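Local coordinates for periplasmic binding protein/LacI transcriptional regulator (Clostridium phytofermentans, PDB 3BRS), which probably binds a sugar outside the membrane for uptake, as a member of the periplasmic binding protein/LacI family, at residues A[6-11]-A[252-257]; A[137-140]-A[144-147]. All coordinates share one frame; numbering follows the deposited sequence.

Interaction 1: residues A[6-11]-A[252-257]; sequences YYMICI and LGVEKA
Met8 turns CG anti to its own carbonyl carbon (chi1 -59°), and beyond CG the chain runs on extended, with chi3 at -178°. Together these torsions carry SD and CE off strand 7-11 onto helix 246-262, where Val254 and Ala257 wait one turn apart. Both atoms lie against the Ala257 methyl: CE is 3.5 Å from Ala257 CB, and SD is 3.7 Å from the same methyl. SD also approaches Val254 CG1 at 4.0 Å, the branch that stands anti to the valine's backbone N (chi1 179°). The methionine and valine side chains meet at a slant instead of lying side by side.

The side chains meet through buried apolar atoms, and Met8 CE also lies 3.9 Å from Val254 O, a van der Waals contact with the carbonyl. The link is narrow: a single strand residue, Met8, bridges a gap of 8.1 Å between its CA and Val254 CA. The small Ala257 side chain lets the methionine end come close to the helix. Leu40 and Val68, from the strands flanking 7-11, and Leu258 from the helix also touch Met8. On the helix's more exposed side, Lys256 NZ and Glu255 OE1 form a salt bridge of 3.1 Å, with the lysine above the carboxylate plane.

A late helix thus covers a parallel sheet that contains the chain's first strand, as expected of the alpha/beta domains in the periplasmic binding protein fold.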
loop_
_atom_site.group_PDB
_atom_site.type_symbol
_atom_site.label_atom_id
_atom_site.label_comp_id
_atom_site.label_asym_id
_atom_site.label_seq_id
_atom_site.Cartn_x
_atom_site.Cartn_y
_atom_site.Cartn_z
ATOM N N TYR A 6 13.783 16.717 18.566
ATOM C CA TYR A 6 12.552 16.710 17.791
ATOM C C TYR A 6 11.650 15.548 18.167
ATOM O O TYR A 6 12.134 14.421 18.342
ATOM C CB TYR A 6 12.929 16.668 16.335
ATOM C CG TYR A 6 13.534 17.988 15.832
ATOM C CD1 TYR A 6 14.815 18.019 15.278
ATOM C CD2 TYR A 6 12.809 19.198 15.902
ATOM C CE1 TYR A 6 15.388 19.213 14.820
ATOM C CE2 TYR A 6 13.384 20.421 15.438
ATOM C CZ TYR A 6 14.665 20.399 14.889
ATOM O OH TYR A 6 15.240 21.562 14.397
ATOM N N TYR A 7 10.341 15.847 18.307
ATOM C CA TYR A 7 9.314 14.847 18.623
ATOM C C TYR A 7 8.378 14.635 17.379
ATOM O O TYR A 7 7.682 15.557 16.942
ATOM C CB TYR A 7 8.564 15.233 19.923
ATOM C CG TYR A 7 7.421 14.371 20.398
ATOM C CD1 TYR A 7 6.287 15.001 21.064
ATOM C CD2 TYR A 7 7.418 12.955 20.205
ATOM C CE1 TYR A 7 5.177 14.274 21.466
ATOM C CE2 TYR A 7 6.301 12.166 20.628
ATOM C CZ TYR A 7 5.178 12.853 21.268
ATOM O OH TYR A 7 4.087 12.131 21.710
ATOM N N MET A 8 8.403 13.409 16.850
ATOM C CA MET A 8 7.678 12.995 15.626
ATOM C C MET A 8 6.738 11.836 15.951
ATOM O O MET A 8 7.058 10.964 16.733
ATOM C CB MET A 8 8.641 12.531 14.525
ATOM C CG MET A 8 9.708 13.565 14.040
ATOM S SD MET A 8 10.319 13.259 12.324
ATOM C CE MET A 8 11.497 14.589 12.286
ATOM N N ILE A 9 5.523 11.852 15.421
ATOM C CA ILE A 9 4.640 10.685 15.707
ATOM C C ILE A 9 4.285 10.079 14.382
ATOM O O ILE A 9 3.800 10.795 13.506
ATOM C CB ILE A 9 3.367 11.137 16.468
ATOM C CG1 ILE A 9 3.731 11.569 17.903
ATOM C CG2 ILE A 9 2.262 9.962 16.465
ATOM C CD1 ILE A 9 2.429 12.244 18.674
ATOM N N CYS A 10 4.563 8.779 14.221
ATOM C CA CYS A 10 4.229 8.067 12.969
ATOM C C CYS A 10 2.874 7.354 13.079
ATOM O O CYS A 10 2.632 6.653 14.097
ATOM C CB CYS A 10 5.350 7.034 12.655
ATOM S SG CYS A 10 4.883 6.205 11.119
ATOM N N ILE A 11 1.999 7.504 12.084
ATOM C CA ILE A 11 0.651 6.908 12.156
ATOM C C ILE A 11 0.469 6.078 10.951
ATOM O O ILE A 11 0.002 6.582 9.944
ATOM C CB ILE A 11 -0.498 7.933 12.274
ATOM C CG1 ILE A 11 -0.205 8.966 13.384
ATOM C CG2 ILE A 11 -1.888 7.255 12.376
ATOM C CD1 ILE A 11 -1.319 10.079 13.510
ATOM N N LEU A 252 13.120 7.929 4.708
ATOM C CA LEU A 252 13.045 9.229 4.089
ATOM C C LEU A 252 12.010 10.120 4.749
ATOM O O LEU A 252 12.197 11.332 4.811
ATOM C CB LEU A 252 12.701 9.118 2.566
ATOM C CG LEU A 252 13.612 8.220 1.677
ATOM C CD1 LEU A 252 13.157 8.115 0.178
ATOM C CD2 LEU A 252 15.110 8.538 1.759
ATOM N N GLY A 253 10.885 9.557 5.194
ATOM C CA GLY A 253 9.786 10.385 5.724
ATOM C C GLY A 253 10.423 11.125 6.913
ATOM O O GLY A 253 10.305 12.353 7.084
ATOM N N VAL A 254 11.112 10.368 7.732
ATOM C CA VAL A 254 11.772 10.972 8.923
ATOM C C VAL A 254 12.855 11.985 8.547
ATOM O O VAL A 254 12.731 13.202 8.813
ATOM C CB VAL A 254 12.325 9.913 9.935
ATOM C CG1 VAL A 254 13.024 10.624 11.137
ATOM C CG2 VAL A 254 11.168 9.074 10.466
ATOM N N GLU A 255 13.931 11.479 7.960
ATOM C CA GLU A 255 15.000 12.312 7.471
ATOM C C GLU A 255 14.552 13.650 6.838
ATOM O O GLU A 255 15.076 14.678 7.188
ATOM C CB GLU A 255 15.828 11.486 6.493
ATOM C CG GLU A 255 17.035 12.164 5.993
ATOM C CD GLU A 255 17.717 11.294 4.988
ATOM O OE1 GLU A 255 17.098 11.073 3.912
ATOM O OE2 GLU A 255 18.837 10.811 5.275
ATOM N N LYS A 256 13.574 13.638 5.953
ATOM C CA LYS A 256 13.206 14.811 5.196
ATOM C C LYS A 256 12.204 15.664 5.976
ATOM O O LYS A 256 11.999 16.826 5.654
ATOM C CB LYS A 256 12.545 14.448 3.856
ATOM C CG LYS A 256 13.430 13.683 2.846
ATOM C CD LYS A 256 14.627 14.500 2.408
ATOM C CE LYS A 256 15.307 13.881 1.162
ATOM N NZ LYS A 256 16.453 13.014 1.526
ATOM N N ALA A 257 11.571 15.082 6.986
ATOM C CA ALA A 257 10.782 15.866 7.978
ATOM C C ALA A 257 11.757 16.815 8.652
ATOM O O ALA A 257 11.375 17.918 9.103
ATOM C CB ALA A 257 10.195 14.958 9.039
#

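Interaction 2: residues A[137-140]-A[144-147]; sequences ISFV and KTAM
A buried turn from strand to helix brings the end of strand 133-138 against the first turn of helix 144-157, with a CH-pi interaction between Phe139 and Ala146 at its centre. The methyl CB of Ala146 lies over one face of the ring, 3.9 Å from its centroid and 13° off the normal. The ring rim also lies against the start of the helix backbone, with Phe139 CZ 3.3 Å from Ala146 N. Thr145 approaches differently: its OG1 sits at the ring edge, in plane, 3.3 Å from Phe139 CE2, and the two side chains are turned about a right angle to each other. Phe139 holds CG between its backbone N and carbonyl carbon (chi1 50°), a turn that swings the ring toward the helix although the side chain sets out across it and not at it. Val140 O comes within a tight 3.1 Å of Ala146 CB.

Along the flank, a water hydrogen-bonds Ser138 OG at 2.9 Å and gives a weak bond to Ala146 O at 2.8 Å. In the intervening loop Ser143 OG is hydrogen-bonded to both Val140 O and Ala146 N.

This is the first half of a beta-alpha-beta crossover completed by strand 164-169. Thr145 reaches the other lobe, through weak hydrogen bonds with Lys13 and Ser98 and contact with Asp97, consistent with the interdomain cleft where proteins of this family bind sugars.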
loop_
_atom_site.group_PDB
_atom_site.type_symbol
_atom_site.label_atom_id
_atom_site.label_comp_id
_atom_site.label_asym_id
_atom_site.label_seq_id
_atom_site.Cartn_x
_atom_site.Cartn_y
_atom_site.Cartn_z
ATOM N N ILE A 137 -8.070 -9.424 -6.716
ATOM C CA ILE A 137 -8.272 -9.199 -5.282
ATOM C C ILE A 137 -7.536 -7.903 -4.904
ATOM O O ILE A 137 -6.218 -7.796 -4.905
ATOM C CB ILE A 137 -7.771 -10.342 -4.373
ATOM C CG1 ILE A 137 -8.334 -11.706 -4.753
ATOM C CG2 ILE A 137 -8.175 -10.002 -2.860
ATOM C CD1 ILE A 137 -9.946 -11.699 -4.919
ATOM N N SER A 138 -8.384 -6.926 -4.580
ATOM C CA SER A 138 -7.950 -5.664 -4.005
ATOM C C SER A 138 -8.106 -5.686 -2.494
ATOM O O SER A 138 -8.547 -6.685 -1.883
ATOM C CB SER A 138 -8.659 -4.481 -4.621
ATOM O OG SER A 138 -7.890 -3.317 -4.334
ATOM N N PHE A 139 -7.683 -4.588 -1.894
ATOM C CA PHE A 139 -7.669 -4.425 -0.484
ATOM C C PHE A 139 -8.716 -3.348 -0.052
ATOM O O PHE A 139 -9.940 -3.630 -0.015
ATOM C CB PHE A 139 -6.250 -4.187 0.050
ATOM C CG PHE A 139 -5.416 -3.095 -0.632
ATOM C CD1 PHE A 139 -4.900 -3.289 -1.936
ATOM C CD2 PHE A 139 -4.963 -2.003 0.091
ATOM C CE1 PHE A 139 -4.053 -2.313 -2.595
ATOM C CE2 PHE A 139 -4.098 -1.021 -0.494
ATOM C CZ PHE A 139 -3.598 -1.184 -1.867
ATOM N N VAL A 140 -8.292 -2.098 0.181
ATOM C CA VAL A 140 -9.250 -1.121 0.827
ATOM C C VAL A 140 -9.584 -0.177 -0.236
ATOM O O VAL A 140 -8.751 0.613 -0.598
ATOM C CB VAL A 140 -8.708 -0.329 2.081
ATOM C CG1 VAL A 140 -9.827 0.725 2.614
ATOM C CG2 VAL A 140 -8.449 -1.285 3.163
ATOM N N LYS A 144 -5.950 5.518 -1.264
ATOM C CA LYS A 144 -5.393 5.982 -2.484
ATOM C C LYS A 144 -4.422 4.977 -3.134
ATOM O O LYS A 144 -4.424 4.852 -4.422
ATOM C CB LYS A 144 -4.712 7.316 -2.216
ATOM C CG LYS A 144 -4.232 7.943 -3.470
ATOM C CD LYS A 144 -3.936 9.335 -3.193
ATOM C CE LYS A 144 -3.765 10.038 -4.508
ATOM N NZ LYS A 144 -2.427 9.666 -4.980
ATOM N N THR A 145 -3.694 4.197 -2.328
ATOM C CA THR A 145 -2.777 3.142 -2.923
ATOM C C THR A 145 -3.629 2.031 -3.648
ATOM O O THR A 145 -3.277 1.593 -4.751
ATOM C CB THR A 145 -1.885 2.485 -1.902
ATOM O OG1 THR A 145 -2.710 1.974 -0.808
ATOM C CG2 THR A 145 -0.940 3.453 -1.408
ATOM N N ALA A 146 -4.801 1.651 -3.114
ATOM C CA ALA A 146 -5.665 0.662 -3.864
ATOM C C ALA A 146 -6.148 1.223 -5.185
ATOM O O ALA A 146 -6.157 0.519 -6.189
ATOM C CB ALA A 146 -6.937 0.246 -3.068
ATOM N N MET A 147 -6.665 2.470 -5.137
ATOM C CA MET A 147 -7.148 3.168 -6.317
ATOM C C MET A 147 -6.114 3.295 -7.359
ATOM O O MET A 147 -6.438 3.148 -8.504
ATOM C CB MET A 147 -7.683 4.588 -5.970
ATOM C CG MET A 147 -8.587 4.696 -4.659
ATOM S SD MET A 147 -9.242 6.331 -4.040
ATOM C CE MET A 147 -9.358 7.160 -5.595
HETATM O O HOH W 1 -8.493 -0.908 -5.925
#

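Both contacts are buried, yet they share no element: interaction 1 sets a helix on a strand of the parallel sheet that includes the first strand, whereas in interaction 2 mostly the loop leaving a strand of the other lobe's mixed sheet meets the next helix. Their centres are 25 Å apart and they do not touch. Residues 137-147 lie inside the long loop that interaction 1 closes across 240 residues, whereas interaction 2 spans only three. Chemistry follows place. Far from the chain's centre, 6-11 and 252-257 meet mainly through aliphatic carbon and sulfur; near the middle, between the lobes, 137-140 and 144-147 combine an aromatic face with a hydroxyl and a bridging water.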